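Local coordinates for GlcNAc Inducible Gene 2, GIG2 (Candida albicans, PDB 6AKZ), which binds an iron(III) ion and is probably an oxygenase of the DUF1479 family, with a cupin-like fold, at residues L256-S267 against I338-W349. Sequence-based numbering, arbitrary orientation.
Sequences LQGWLALSNNKS and IPDVKKGSFVFW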
loop_
_atom_site.group_PDB
_atom_site.type_symbol
_atom_site.label_atom_id
_atom_site.label_comp_id
_atom_site.label_asym_id
_atom_site.label_seq_id
_atom_site.Cartn_x
_atom_site.Cartn_y
_atom_site.Cartn_z
ATOM N N LEU A 256 -1.637 3.659 1.963
ATOM C CA LEU A 256 -0.333 3.963 1.422
ATOM C C LEU A 256 0.671 3.010 1.928
ATOM O O LEU A 256 0.641 2.681 3.137
ATOM C CB LEU A 256 0.103 5.351 1.871
ATOM C CG LEU A 256 -0.751 6.545 1.439
ATOM C CD1 LEU A 256 -0.164 7.798 2.108
ATOM C CD2 LEU A 256 -0.757 6.674 -0.081
ATOM N N GLN A 257 1.632 2.627 1.095
ATOM C CA GLN A 257 2.824 1.925 1.594
ATOM C C GLN A 257 3.876 3.004 1.789
ATOM O O GLN A 257 3.823 4.084 1.209
ATOM C CB GLN A 257 3.372 0.931 0.601
ATOM C CG GLN A 257 2.443 -0.277 0.325
ATOM C CD GLN A 257 3.132 -1.381 -0.473
ATOM O OE1 GLN A 257 4.219 -1.788 -0.108
ATOM N NE2 GLN A 257 2.465 -1.936 -1.479
ATOM N N GLY A 258 4.818 2.697 2.633
ATOM C CA GLY A 258 5.863 3.652 2.970
ATOM C C GLY A 258 7.070 3.132 3.666
ATOM O O GLY A 258 7.009 2.034 4.258
ATOM N N TRP A 259 8.087 3.974 3.739
ATOM C CA TRP A 259 9.209 3.690 4.619
ATOM C C TRP A 259 10.064 4.879 4.887
ATOM O O TRP A 259 9.989 5.922 4.142
ATOM C CB TRP A 259 10.084 2.597 4.001
ATOM C CG TRP A 259 10.497 2.689 2.563
ATOM C CD1 TRP A 259 10.080 1.821 1.577
ATOM C CD2 TRP A 259 11.484 3.551 1.919
ATOM N NE1 TRP A 259 10.727 2.101 0.385
ATOM C CE2 TRP A 259 11.597 3.114 0.558
ATOM C CE3 TRP A 259 12.270 4.619 2.342
ATOM C CZ2 TRP A 259 12.398 3.744 -0.363
ATOM C CZ3 TRP A 259 13.103 5.247 1.431
ATOM C CH2 TRP A 259 13.160 4.821 0.107
ATOM N N LEU A 260 10.766 4.766 5.992
ATOM C CA LEU A 260 11.737 5.764 6.470
ATOM C C LEU A 260 13.124 5.355 6.057
ATOM O O LEU A 260 13.551 4.225 6.347
ATOM C CB LEU A 260 11.678 5.922 7.998
ATOM C CG LEU A 260 12.744 6.839 8.691
ATOM C CD1 LEU A 260 12.433 8.257 8.322
ATOM C CD2 LEU A 260 12.621 6.629 10.171
ATOM N N ALA A 261 13.847 6.250 5.412
ATOM C CA ALA A 261 15.238 6.021 4.976
ATOM C C ALA A 261 16.252 6.029 6.124
ATOM O O ALA A 261 16.366 7.018 6.844
ATOM C CB ALA A 261 15.657 7.076 3.930
ATOM N N LEU A 262 16.979 4.928 6.285
ATOM C CA LEU A 262 18.016 4.775 7.332
ATOM C C LEU A 262 19.415 4.897 6.692
ATOM O O LEU A 262 20.441 4.785 7.394
ATOM C CB LEU A 262 17.879 3.398 7.960
ATOM C CG LEU A 262 16.529 3.086 8.624
ATOM C CD1 LEU A 262 16.567 1.652 9.165
ATOM C CD2 LEU A 262 16.219 4.136 9.657
ATOM N N SER A 263 19.454 5.192 5.401
ATOM C CA SER A 263 20.721 5.266 4.662
ATOM C C SER A 263 20.604 6.291 3.515
ATOM O O SER A 263 19.482 6.665 3.118
ATOM C CB SER A 263 21.078 3.894 4.123
ATOM O OG SER A 263 20.085 3.393 3.247
ATOM N N ASN A 264 21.751 6.743 3.015
ATOM C CA ASN A 264 21.804 7.551 1.805
ATOM C C ASN A 264 22.071 6.632 0.632
ATOM O O ASN A 264 23.128 5.942 0.655
ATOM C CB ASN A 264 22.961 8.544 1.852
ATOM C CG ASN A 264 22.869 9.498 2.997
ATOM O OD1 ASN A 264 21.810 10.109 3.308
ATOM N ND2 ASN A 264 23.994 9.605 3.712
ATOM N N ASN A 265 21.202 6.611 -0.405
ATOM C CA ASN A 265 21.424 5.773 -1.622
ATOM C C ASN A 265 20.931 6.508 -2.845
ATOM O O ASN A 265 19.842 7.070 -2.807
ATOM C CB ASN A 265 20.682 4.458 -1.544
ATOM C CG ASN A 265 20.941 3.736 -0.236
ATOM O OD1 ASN A 265 20.202 3.980 0.762
ATOM N ND2 ASN A 265 22.048 2.976 -0.146
ATOM N N LYS A 266 21.727 6.566 -3.883
ATOM C CA LYS A 266 21.371 7.395 -5.074
ATOM C C LYS A 266 20.395 6.554 -5.917
ATOM O O LYS A 266 20.244 5.426 -5.605
ATOM C CB LYS A 266 22.577 7.674 -5.911
ATOM C CG LYS A 266 23.473 8.697 -5.250
ATOM C CD LYS A 266 24.724 8.902 -6.093
ATOM C CE LYS A 266 25.804 9.641 -5.353
ATOM N NZ LYS A 266 26.584 8.647 -4.543
ATOM N N SER A 267 19.666 7.163 -6.850
ATOM C CA SER A 267 18.687 6.429 -7.707
ATOM C C SER A 267 19.325 5.192 -8.257
ATOM O O SER A 267 20.502 5.243 -8.697
ATOM C CB SER A 267 18.171 7.304 -8.880
ATOM O OG SER A 267 17.638 8.474 -8.420
ATOM N N ILE A 338 13.177 5.969 -7.957
ATOM C CA ILE A 338 12.955 7.195 -7.150
ATOM C C ILE A 338 14.195 8.086 -7.146
ATOM O O ILE A 338 15.282 7.634 -7.516
ATOM C CB ILE A 338 12.506 6.864 -5.719
ATOM C CG1 ILE A 338 13.584 6.025 -5.015
ATOM C CG2 ILE A 338 11.097 6.267 -5.776
ATOM C CD1 ILE A 338 13.305 5.920 -3.555
ATOM N N PRO A 339 14.034 9.378 -6.787
ATOM C CA PRO A 339 15.182 10.308 -6.589
ATOM C C PRO A 339 16.135 9.790 -5.537
ATOM O O PRO A 339 15.838 8.829 -4.794
ATOM C CB PRO A 339 14.529 11.686 -6.266
ATOM C CG PRO A 339 13.055 11.460 -6.289
ATOM C CD PRO A 339 12.741 10.055 -6.604
ATOM N N ASP A 340 17.341 10.346 -5.563
ATOM C CA ASP A 340 18.364 10.049 -4.536
ATOM C C ASP A 340 17.702 10.095 -3.148
ATOM O O ASP A 340 16.906 10.965 -2.885
ATOM C CB ASP A 340 19.518 11.067 -4.607
ATOM C CG ASP A 340 20.352 10.916 -5.884
ATOM O OD1 ASP A 340 20.261 9.873 -6.637
ATOM O OD2 ASP A 340 21.112 11.892 -6.144
ATOM N N VAL A 341 17.949 9.090 -2.347
ATOM C CA VAL A 341 17.377 8.989 -1.004
ATOM C C VAL A 341 18.431 9.440 0.000
ATOM O O VAL A 341 19.577 8.947 -0.050
ATOM C CB VAL A 341 17.024 7.508 -0.721
ATOM C CG1 VAL A 341 16.599 7.283 0.701
ATOM C CG2 VAL A 341 15.940 7.077 -1.675
ATOM N N LYS A 342 18.023 10.328 0.902
ATOM C CA LYS A 342 18.822 10.759 2.035
ATOM C C LYS A 342 18.242 10.183 3.375
ATOM O O LYS A 342 17.044 10.072 3.578
ATOM C CB LYS A 342 18.902 12.288 2.050
ATOM C CG LYS A 342 19.477 12.895 0.758
ATOM C CD LYS A 342 20.936 12.536 0.607
ATOM C CE LYS A 342 21.635 13.372 -0.517
ATOM N NZ LYS A 342 21.778 12.573 -1.785
ATOM N N LYS A 343 19.118 9.871 4.294
ATOM C CA LYS A 343 18.719 9.497 5.718
ATOM C C LYS A 343 17.659 10.436 6.270
ATOM O O LYS A 343 17.765 11.638 6.105
ATOM C CB LYS A 343 19.942 9.593 6.649
ATOM C CG LYS A 343 20.950 8.558 6.376
ATOM C CD LYS A 343 22.184 8.772 7.250
ATOM C CE LYS A 343 23.171 7.651 6.972
ATOM N NZ LYS A 343 24.398 7.786 7.815
ATOM N N GLY A 344 16.596 9.885 6.801
ATOM C CA GLY A 344 15.555 10.701 7.382
ATOM C C GLY A 344 14.517 11.266 6.461
ATOM O O GLY A 344 13.632 12.021 6.958
ATOM N N SER A 345 14.547 10.867 5.184
ATOM C CA SER A 345 13.433 11.067 4.274
ATOM C C SER A 345 12.444 9.931 4.444
ATOM O O SER A 345 12.775 8.858 4.898
ATOM C CB SER A 345 13.862 11.055 2.805
ATOM O OG SER A 345 14.715 12.169 2.603
ATOM N N PHE A 346 11.204 10.233 4.108
ATOM C CA PHE A 346 10.110 9.266 4.127
ATOM C C PHE A 346 9.573 9.176 2.722
ATOM O O PHE A 346 9.318 10.224 2.110
ATOM C CB PHE A 346 9.052 9.604 5.145
ATOM C CG PHE A 346 8.278 8.436 5.608
ATOM C CD1 PHE A 346 7.237 7.931 4.833
ATOM C CD2 PHE A 346 8.619 7.754 6.749
ATOM C CE1 PHE A 346 6.577 6.821 5.218
ATOM C CE2 PHE A 346 7.926 6.637 7.142
ATOM C CZ PHE A 346 6.941 6.158 6.388
ATOM N N VAL A 347 9.328 7.939 2.242
ATOM C CA VAL A 347 8.802 7.715 0.930
ATOM C C VAL A 347 7.431 7.017 1.074
ATOM O O VAL A 347 7.345 5.961 1.705
ATOM C CB VAL A 347 9.752 6.940 0.016
ATOM C CG1 VAL A 347 9.070 6.415 -1.243
ATOM C CG2 VAL A 347 10.987 7.786 -0.300
ATOM N N PHE A 348 6.438 7.571 0.415
ATOM C CA PHE A 348 5.049 7.021 0.357
ATOM C C PHE A 348 4.696 6.637 -1.074
ATOM O O PHE A 348 5.017 7.353 -2.030
ATOM C CB PHE A 348 4.026 8.070 0.758
ATOM C CG PHE A 348 3.945 8.358 2.200
ATOM C CD1 PHE A 348 3.405 7.419 3.052
ATOM C CD2 PHE A 348 4.373 9.597 2.715
ATOM C CE1 PHE A 348 3.288 7.631 4.432
ATOM C CE2 PHE A 348 4.272 9.808 4.109
ATOM C CZ PHE A 348 3.734 8.834 4.944
ATOM N N TRP A 349 3.973 5.543 -1.249
ATOM C CA TRP A 349 3.317 5.316 -2.476
ATOM C C TRP A 349 1.907 4.731 -2.233
ATOM O O TRP A 349 1.623 3.941 -1.309
ATOM C CB TRP A 349 4.099 4.493 -3.488
ATOM C CG TRP A 349 4.441 3.080 -3.086
ATOM C CD1 TRP A 349 3.823 1.958 -3.519
ATOM C CD2 TRP A 349 5.463 2.657 -2.172
ATOM N NE1 TRP A 349 4.398 0.790 -2.910
ATOM C CE2 TRP A 349 5.457 1.215 -2.152
ATOM C CE3 TRP A 349 6.434 3.336 -1.416
ATOM C CZ2 TRP A 349 6.372 0.469 -1.403
ATOM C CZ3 TRP A 349 7.324 2.573 -0.610
ATOM C CH2 TRP A 349 7.287 1.184 -0.611
#
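Gln-257 pairs with Trp-349 and Trp-259 with Val-347 as hydrogen-bonded antiparallel pairs, joining neighbouring strands 256-261 and 346-350 of the main sheet. Beyond them Ala-261 N meets Ser-345 O almost straight on (N-H...O 175°), and Ala-261 O takes the N-H of Gly-344. That glycine sits in a type II turn from Lys-342 to Ser-345, at backbone angles where a CB would jam against the preceding carbonyl.

The loop after 256-261 and the loop before 346-350 are joined by the backbone pair Asn-265/Val-341 and by polar side chains. Asn-264 OD1 accepts Lys-343 N at 2.9 Å, while Asp-340 OD1 uses its anti lone pair for Ser-267 N. Ser-267 OG donates to a lone pair of Ile-338 O at 2.7 Å.

On the face carrying Gln-257, Trp-259, Val-347 and Trp-349, the two indoles do most of the packing. Val-347 CB lies 3.9 Å from the centroid of the six-membered ring of Trp-259, over its face, with Val-341 CG2 at the ring's edge. With CG between the backbone N and the carbonyl carbon (chi1 62°), the Trp-349 indole turns one face to Gln-257 CB, a CH-pi contact. Trp-349 CZ3 comes within 3.6 Å of Trp-259 CD1, the indole planes at 74°. Across the sheet, Phe-346 lays its ring over Trp-259 O; Gly-258 suits its place because a CB there would clash with Phe-346 CE1.

Gln-257 NE2 hydrogen-bonds to OD2 of iron ligand Asp-194 and Trp-349 meets iron ligand His-355, so this strand pair supplies second-shell groups, consistent with positioning two of the metal's ligands.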